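PDB 4YXP: mRNA export factor from Human herpesvirus 1, which regulates viral gene expression, inhibits cellular splicing, contributes to shutoff of host protein synthesis and mediates nuclear export of intronless viral mRNAs, its folded C-terminal part forming an intertwined homodimer. Local coordinates for residues B[75-89]-B[124-137]. Residues are numbered along the deposited sequence; the frame is centred on the assembly and turned at random.
Sequences WETLVAHGPSLYRTF and AWCKMCIHHNLPLR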
loop_
_atom_site.group_PDB
_atom_site.type_symbol
_atom_site.label_atom_id
_atom_site.label_comp_id
_atom_site.label_asym_id
_atom_site.label_seq_id
_atom_site.Cartn_x
_atom_site.Cartn_y
_atom_site.Cartn_z
ATOM N N TRP B 75 -7.045 -14.969 23.479
ATOM C CA TRP B 75 -8.400 -15.113 22.962
ATOM C C TRP B 75 -9.410 -15.041 24.110
ATOM O O TRP B 75 -10.477 -14.445 23.978
ATOM C CB TRP B 75 -8.551 -16.432 22.203
ATOM C CG TRP B 75 -9.971 -16.789 21.897
ATOM C CD1 TRP B 75 -10.673 -17.856 22.385
ATOM C CD2 TRP B 75 -10.873 -16.072 21.046
ATOM N NE1 TRP B 75 -11.952 -17.850 21.884
ATOM C CE2 TRP B 75 -12.101 -16.764 21.061
ATOM C CE3 TRP B 75 -10.762 -14.914 20.271
ATOM C CZ2 TRP B 75 -13.207 -16.336 20.331
ATOM C CZ3 TRP B 75 -11.861 -14.493 19.548
ATOM C CH2 TRP B 75 -13.067 -15.203 19.583
ATOM N N GLU B 76 -9.058 -15.646 25.240
ATOM C CA GLU B 76 -9.948 -15.678 26.402
ATOM C C GLU B 76 -10.194 -14.269 26.944
ATOM O O GLU B 76 -11.311 -13.931 27.336
ATOM C CB GLU B 76 -9.365 -16.575 27.500
ATOM C CG GLU B 76 -9.477 -18.074 27.217
ATOM C CD GLU B 76 -8.603 -18.535 26.057
ATOM O OE1 GLU B 76 -7.549 -17.908 25.806
ATOM O OE2 GLU B 76 -8.972 -19.529 25.396
ATOM N N THR B 77 -9.150 -13.449 26.961
ATOM C CA THR B 77 -9.263 -12.070 27.428
ATOM C C THR B 77 -10.101 -11.232 26.463
ATOM O O THR B 77 -10.895 -10.388 26.886
ATOM C CB THR B 77 -7.866 -11.425 27.605
ATOM O OG1 THR B 77 -7.164 -12.092 28.660
ATOM C CG2 THR B 77 -7.974 -9.937 27.942
ATOM N N LEU B 78 -9.926 -11.459 25.165
ATOM C CA LEU B 78 -10.692 -10.731 24.162
ATOM C C LEU B 78 -12.178 -11.073 24.291
ATOM O O LEU B 78 -13.045 -10.208 24.148
ATOM C CB LEU B 78 -10.177 -11.053 22.755
ATOM C CG LEU B 78 -10.854 -10.359 21.566
ATOM C CD1 LEU B 78 -10.820 -8.844 21.695
ATOM C CD2 LEU B 78 -10.185 -10.787 20.271
ATOM N N VAL B 79 -12.474 -12.334 24.571
ATOM C CA VAL B 79 -13.860 -12.752 24.732
ATOM C C VAL B 79 -14.452 -12.050 25.952
ATOM O O VAL B 79 -15.601 -11.608 25.930
ATOM C CB VAL B 79 -13.966 -14.290 24.841
ATOM C CG1 VAL B 79 -15.320 -14.721 25.389
ATOM C CG2 VAL B 79 -13.735 -14.922 23.472
ATOM N N ALA B 80 -13.656 -11.930 27.009
ATOM C CA ALA B 80 -14.133 -11.348 28.260
ATOM C C ALA B 80 -14.289 -9.827 28.168
ATOM O O ALA B 80 -15.289 -9.268 28.623
ATOM C CB ALA B 80 -13.188 -11.708 29.394
ATOM N N HIS B 81 -13.303 -9.164 27.573
ATOM C CA HIS B 81 -13.246 -7.703 27.569
ATOM C C HIS B 81 -13.772 -7.074 26.284
ATOM O O HIS B 81 -13.991 -5.863 26.230
ATOM C CB HIS B 81 -11.808 -7.241 27.806
ATOM C CG HIS B 81 -11.306 -7.507 29.185
ATOM N ND1 HIS B 81 -10.038 -7.167 29.599
ATOM C CD2 HIS B 81 -11.904 -8.083 30.262
ATOM C CE1 HIS B 81 -9.870 -7.519 30.863
ATOM N NE2 HIS B 81 -10.997 -8.077 31.282
ATOM N N GLY B 82 -13.966 -7.889 25.253
ATOM C CA GLY B 82 -14.451 -7.400 23.972
ATOM C C GLY B 82 -15.740 -6.592 24.044
ATOM O O GLY B 82 -15.811 -5.487 23.505
ATOM N N PRO B 83 -16.776 -7.143 24.695
ATOM C CA PRO B 83 -18.058 -6.434 24.782
ATOM C C PRO B 83 -17.943 -5.014 25.340
ATOM O O PRO B 83 -18.689 -4.134 24.913
ATOM C CB PRO B 83 -18.879 -7.329 25.713
ATOM C CG PRO B 83 -18.345 -8.696 25.449
ATOM C CD PRO B 83 -16.867 -8.505 25.248
ATOM N N SER B 84 -17.016 -4.796 26.268
ATOM C CA SER B 84 -16.818 -3.478 26.863
ATOM C C SER B 84 -16.365 -2.457 25.819
ATOM O O SER B 84 -16.912 -1.358 25.727
ATOM C CB SER B 84 -15.791 -3.554 27.995
ATOM O OG SER B 84 -15.494 -2.265 28.502
ATOM N N LEU B 85 -15.356 -2.823 25.038
ATOM C CA LEU B 85 -14.839 -1.926 24.012
ATOM C C LEU B 85 -15.917 -1.678 22.962
ATOM O O LEU B 85 -16.089 -0.554 22.481
ATOM C CB LEU B 85 -13.579 -2.514 23.370
ATOM C CG LEU B 85 -12.894 -1.658 22.299
ATOM C CD1 LEU B 85 -12.371 -0.363 22.894
ATOM C CD2 LEU B 85 -11.761 -2.437 21.629
ATOM N N TYR B 86 -16.638 -2.742 22.620
ATOM C CA TYR B 86 -17.732 -2.679 21.657
ATOM C C TYR B 86 -18.741 -1.633 22.101
ATOM O O TYR B 86 -19.185 -0.801 21.311
ATOM C CB TYR B 86 -18.391 -4.058 21.533
ATOM C CG TYR B 86 -19.533 -4.163 20.545
ATOM C CD1 TYR B 86 -20.774 -3.606 20.821
ATOM C CD2 TYR B 86 -19.380 -4.857 19.354
ATOM C CE1 TYR B 86 -21.824 -3.714 19.924
ATOM C CE2 TYR B 86 -20.425 -4.970 18.451
ATOM C CZ TYR B 86 -21.642 -4.398 18.741
ATOM O OH TYR B 86 -22.687 -4.513 17.851
ATOM N N ARG B 87 -19.090 -1.687 23.383
ATOM C CA ARG B 87 -20.059 -0.775 23.972
ATOM C C ARG B 87 -19.563 0.673 23.900
ATOM O O ARG B 87 -20.333 1.596 23.637
ATOM C CB ARG B 87 -20.332 -1.192 25.425
ATOM C CG ARG B 87 -21.674 -0.762 25.971
ATOM C CD ARG B 87 -22.146 -1.686 27.094
ATOM N NE ARG B 87 -21.258 -1.664 28.258
ATOM C CZ ARG B 87 -20.508 -2.682 28.679
ATOM N NH1 ARG B 87 -20.507 -3.852 28.045
ATOM N NH2 ARG B 87 -19.752 -2.533 29.760
ATOM N N THR B 88 -18.267 0.862 24.123
ATOM C CA THR B 88 -17.651 2.183 24.049
ATOM C C THR B 88 -17.699 2.743 22.618
ATOM O O THR B 88 -18.027 3.916 22.413
ATOM C CB THR B 88 -16.187 2.131 24.554
ATOM O OG1 THR B 88 -16.182 1.812 25.954
ATOM C CG2 THR B 88 -15.469 3.463 24.342
ATOM N N PHE B 89 -17.370 1.909 21.636
ATOM C CA PHE B 89 -17.483 2.302 20.233
ATOM C C PHE B 89 -18.903 2.743 19.895
ATOM O O PHE B 89 -19.116 3.833 19.367
ATOM C CB PHE B 89 -17.096 1.148 19.300
ATOM C CG PHE B 89 -15.619 0.850 19.249
ATOM C CD1 PHE B 89 -14.676 1.793 19.625
ATOM C CD2 PHE B 89 -15.179 -0.384 18.805
ATOM C CE1 PHE B 89 -13.326 1.505 19.565
ATOM C CE2 PHE B 89 -13.834 -0.678 18.743
ATOM C CZ PHE B 89 -12.905 0.265 19.123
ATOM N N ALA B 124 -10.335 -11.495 14.422
ATOM C CA ALA B 124 -10.549 -11.943 15.797
ATOM C C ALA B 124 -11.656 -11.118 16.453
ATOM O O ALA B 124 -12.454 -11.639 17.237
ATOM C CB ALA B 124 -9.264 -11.852 16.602
ATOM N N TRP B 125 -11.701 -9.831 16.123
ATOM C CA TRP B 125 -12.767 -8.947 16.597
ATOM C C TRP B 125 -14.119 -9.442 16.093
ATOM O O TRP B 125 -15.085 -9.522 16.852
ATOM C CB TRP B 125 -12.513 -7.507 16.136
ATOM C CG TRP B 125 -13.556 -6.514 16.569
ATOM C CD1 TRP B 125 -14.511 -5.930 15.784
ATOM C CD2 TRP B 125 -13.738 -5.978 17.888
ATOM N NE1 TRP B 125 -15.277 -5.066 16.534
ATOM C CE2 TRP B 125 -14.822 -5.079 17.827
ATOM C CE3 TRP B 125 -13.091 -6.173 19.112
ATOM C CZ2 TRP B 125 -15.275 -4.379 18.945
ATOM C CZ3 TRP B 125 -13.542 -5.475 20.222
ATOM C CH2 TRP B 125 -14.623 -4.591 20.129
ATOM N N CYS B 126 -14.181 -9.784 14.809
ATOM C CA CYS B 126 -15.398 -10.342 14.231
ATOM C C CYS B 126 -15.779 -11.649 14.919
ATOM O O CYS B 126 -16.956 -11.904 15.176
ATOM C CB CYS B 126 -15.229 -10.575 12.729
ATOM S SG CYS B 126 -15.234 -9.064 11.750
ATOM N N LYS B 127 -14.785 -12.481 15.217
ATOM C CA LYS B 127 -15.058 -13.771 15.835
ATOM C C LYS B 127 -15.590 -13.577 17.252
ATOM O O LYS B 127 -16.427 -14.348 17.725
ATOM C CB LYS B 127 -13.808 -14.657 15.859
ATOM C CG LYS B 127 -14.130 -16.092 16.260
ATOM C CD LYS B 127 -12.912 -16.999 16.302
ATOM C CE LYS B 127 -13.318 -18.396 16.763
ATOM N NZ LYS B 127 -12.199 -19.372 16.737
ATOM N N MET B 128 -15.104 -12.539 17.924
ATOM C CA MET B 128 -15.566 -12.223 19.271
ATOM C C MET B 128 -17.019 -11.752 19.234
ATOM O O MET B 128 -17.830 -12.154 20.072
ATOM C CB MET B 128 -14.660 -11.163 19.908
ATOM C CG MET B 128 -15.090 -10.715 21.307
ATOM S SD MET B 128 -16.385 -9.454 21.315
ATOM C CE MET B 128 -15.555 -8.087 20.508
ATOM N N CYS B 129 -17.351 -10.907 18.261
ATOM C CA CYS B 129 -18.721 -10.418 18.110
ATOM C C CYS B 129 -19.678 -11.581 17.870
ATOM O O CYS B 129 -20.758 -11.650 18.466
ATOM C CB CYS B 129 -18.820 -9.417 16.953
ATOM S SG CYS B 129 -18.046 -7.802 17.254
ATOM N N ILE B 130 -19.271 -12.488 16.988
ATOM C CA ILE B 130 -20.070 -13.656 16.645
ATOM C C ILE B 130 -20.272 -14.538 17.872
ATOM O O ILE B 130 -21.371 -15.037 18.113
ATOM C CB ILE B 130 -19.412 -14.441 15.488
ATOM C CG1 ILE B 130 -19.514 -13.626 14.197
ATOM C CG2 ILE B 130 -20.059 -15.820 15.314
ATOM C CD1 ILE B 130 -18.785 -14.225 13.011
ATOM N N HIS B 131 -19.206 -14.734 18.641
ATOM C CA HIS B 131 -19.285 -15.497 19.882
ATOM C C HIS B 131 -20.388 -14.959 20.793
ATOM O O HIS B 131 -21.163 -15.725 21.369
ATOM C CB HIS B 131 -17.942 -15.462 20.614
ATOM C CG HIS B 131 -17.990 -16.044 21.994
ATOM N ND1 HIS B 131 -17.662 -17.356 22.260
ATOM C CD2 HIS B 131 -18.329 -15.492 23.183
ATOM C CE1 HIS B 131 -17.801 -17.587 23.554
ATOM N NE2 HIS B 131 -18.203 -16.474 24.138
ATOM N N HIS B 132 -20.455 -13.639 20.914
ATOM C CA HIS B 132 -21.414 -12.988 21.801
ATOM C C HIS B 132 -22.740 -12.655 21.120
ATOM O O HIS B 132 -23.637 -12.089 21.746
ATOM C CB HIS B 132 -20.807 -11.707 22.375
ATOM C CG HIS B 132 -19.764 -11.952 23.418
ATOM N ND1 HIS B 132 -20.053 -12.514 24.642
ATOM C CD2 HIS B 132 -18.430 -11.712 23.421
ATOM C CE1 HIS B 132 -18.944 -12.610 25.356
ATOM N NE2 HIS B 132 -17.946 -12.127 24.636
ATOM N N ASN B 133 -22.859 -12.998 19.842
ATOM C CA ASN B 133 -24.069 -12.715 19.078
ATOM C C ASN B 133 -24.292 -11.209 18.957
ATOM O O ASN B 133 -25.430 -10.734 18.937
ATOM C CB ASN B 133 -25.289 -13.376 19.732
ATOM C CG ASN B 133 -26.368 -13.734 18.726
ATOM O OD1 ASN B 133 -26.073 -14.081 17.580
ATOM N ND2 ASN B 133 -27.625 -13.650 19.149
ATOM N N LEU B 134 -23.198 -10.461 18.881
ATOM C CA LEU B 134 -23.264 -9.020 18.708
ATOM C C LEU B 134 -23.290 -8.655 17.223
ATOM O O LEU B 134 -22.596 -9.287 16.419
ATOM C CB LEU B 134 -22.074 -8.344 19.387
ATOM C CG LEU B 134 -22.058 -8.406 20.915
ATOM C CD1 LEU B 134 -20.704 -7.967 21.446
ATOM C CD2 LEU B 134 -23.167 -7.544 21.494
ATOM N N PRO B 135 -24.093 -7.641 16.850
ATOM C CA PRO B 135 -24.116 -7.158 15.464
ATOM C C PRO B 135 -22.764 -6.660 14.955
ATOM O O PRO B 135 -22.039 -5.998 15.697
ATOM C CB PRO B 135 -25.118 -5.999 15.515
ATOM C CG PRO B 135 -26.007 -6.317 16.654
ATOM C CD PRO B 135 -25.132 -6.988 17.669
ATOM N N LEU B 136 -22.442 -6.980 13.703
ATOM C CA LEU B 136 -21.275 -6.419 13.024
ATOM C C LEU B 136 -21.665 -5.100 12.357
ATOM O O LEU B 136 -22.445 -5.092 11.401
ATOM C CB LEU B 136 -20.726 -7.396 11.978
ATOM C CG LEU B 136 -20.353 -8.802 12.464
ATOM C CD1 LEU B 136 -20.017 -9.706 11.286
ATOM C CD2 LEU B 136 -19.194 -8.740 13.437
ATOM N N ARG B 137 -21.121 -3.993 12.854
ATOM C CA ARG B 137 -21.531 -2.662 12.400
ATOM C C ARG B 137 -20.441 -1.980 11.558
ATOM O O ARG B 137 -19.281 -1.955 11.961
ATOM C CB ARG B 137 -21.874 -1.783 13.602
ATOM C CG ARG B 137 -22.756 -2.469 14.648
ATOM C CD ARG B 137 -22.919 -1.630 15.907
ATOM N NE ARG B 137 -21.647 -1.052 16.346
ATOM C CZ ARG B 137 -21.353 0.249 16.349
ATOM N NH1 ARG B 137 -22.241 1.160 15.959
ATOM N NH2 ARG B 137 -20.157 0.646 16.761
HETATM O O HOH W 1 -18.971 2.822 16.137
#
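Helix 75-91 crosses the end of helix 112-132 by knobs-into-holes packing, in the all-helical C-terminal domain of ICP27 and away from its zinc site. The segment axes pass 9.7 Å apart at a crossing angle of -75°, and two large side chains serve as knobs. Met128 enters between Leu78, Val79, Gly82 and Pro83; its flexible thioether is bent at chi2 and chi3. CE lies 3.7 Å from Gly82 CA, and the glycine's lack of a side chain lets SD come close to the helix backbone. Trp125, one turn earlier, fills the hole of Gly82, Leu85, Tyr86 and Phe89, its ring edge meeting the backbone of Tyr86 while its NE1 is hydrogen-bonded to Asp140 OD2. Phe269 of the second subunit packs on both Trp125 and Leu78, so the crossing borders the dimer interface.

Pro83 has no N-H to give, and the helix kinks here. Val79 O, the acceptor such an N-H would normally use, instead takes a bond from His132 NE2 (2.7 Å, N-H...O angle 158°). Pro83 CG lies over one face of that imidazole, 3.7 Å from its centroid, while CD2 of His131 covers the opposite face, which would help fix the ring's rotation. At the start of helix 75-91, the indole of Trp75 lies across the aliphatic chain of Lys127, with CH2 3.6 Å from Lys127 CG; the lysine's ammonium is hydrogen-bonded to Tyr226 O.

Beyond the Schellman motif at Asn133, the chain runs past the Tyr86 ring. Leu134 CD1 makes a CH-pi contact over the phenol's face, and Cys129 SG lies at its edge. Chi1 (-179°) swings the ring toward residues 134-137, and the length of the phenol lets Tyr86 OH donate to Pro135 O at 2.7 Å.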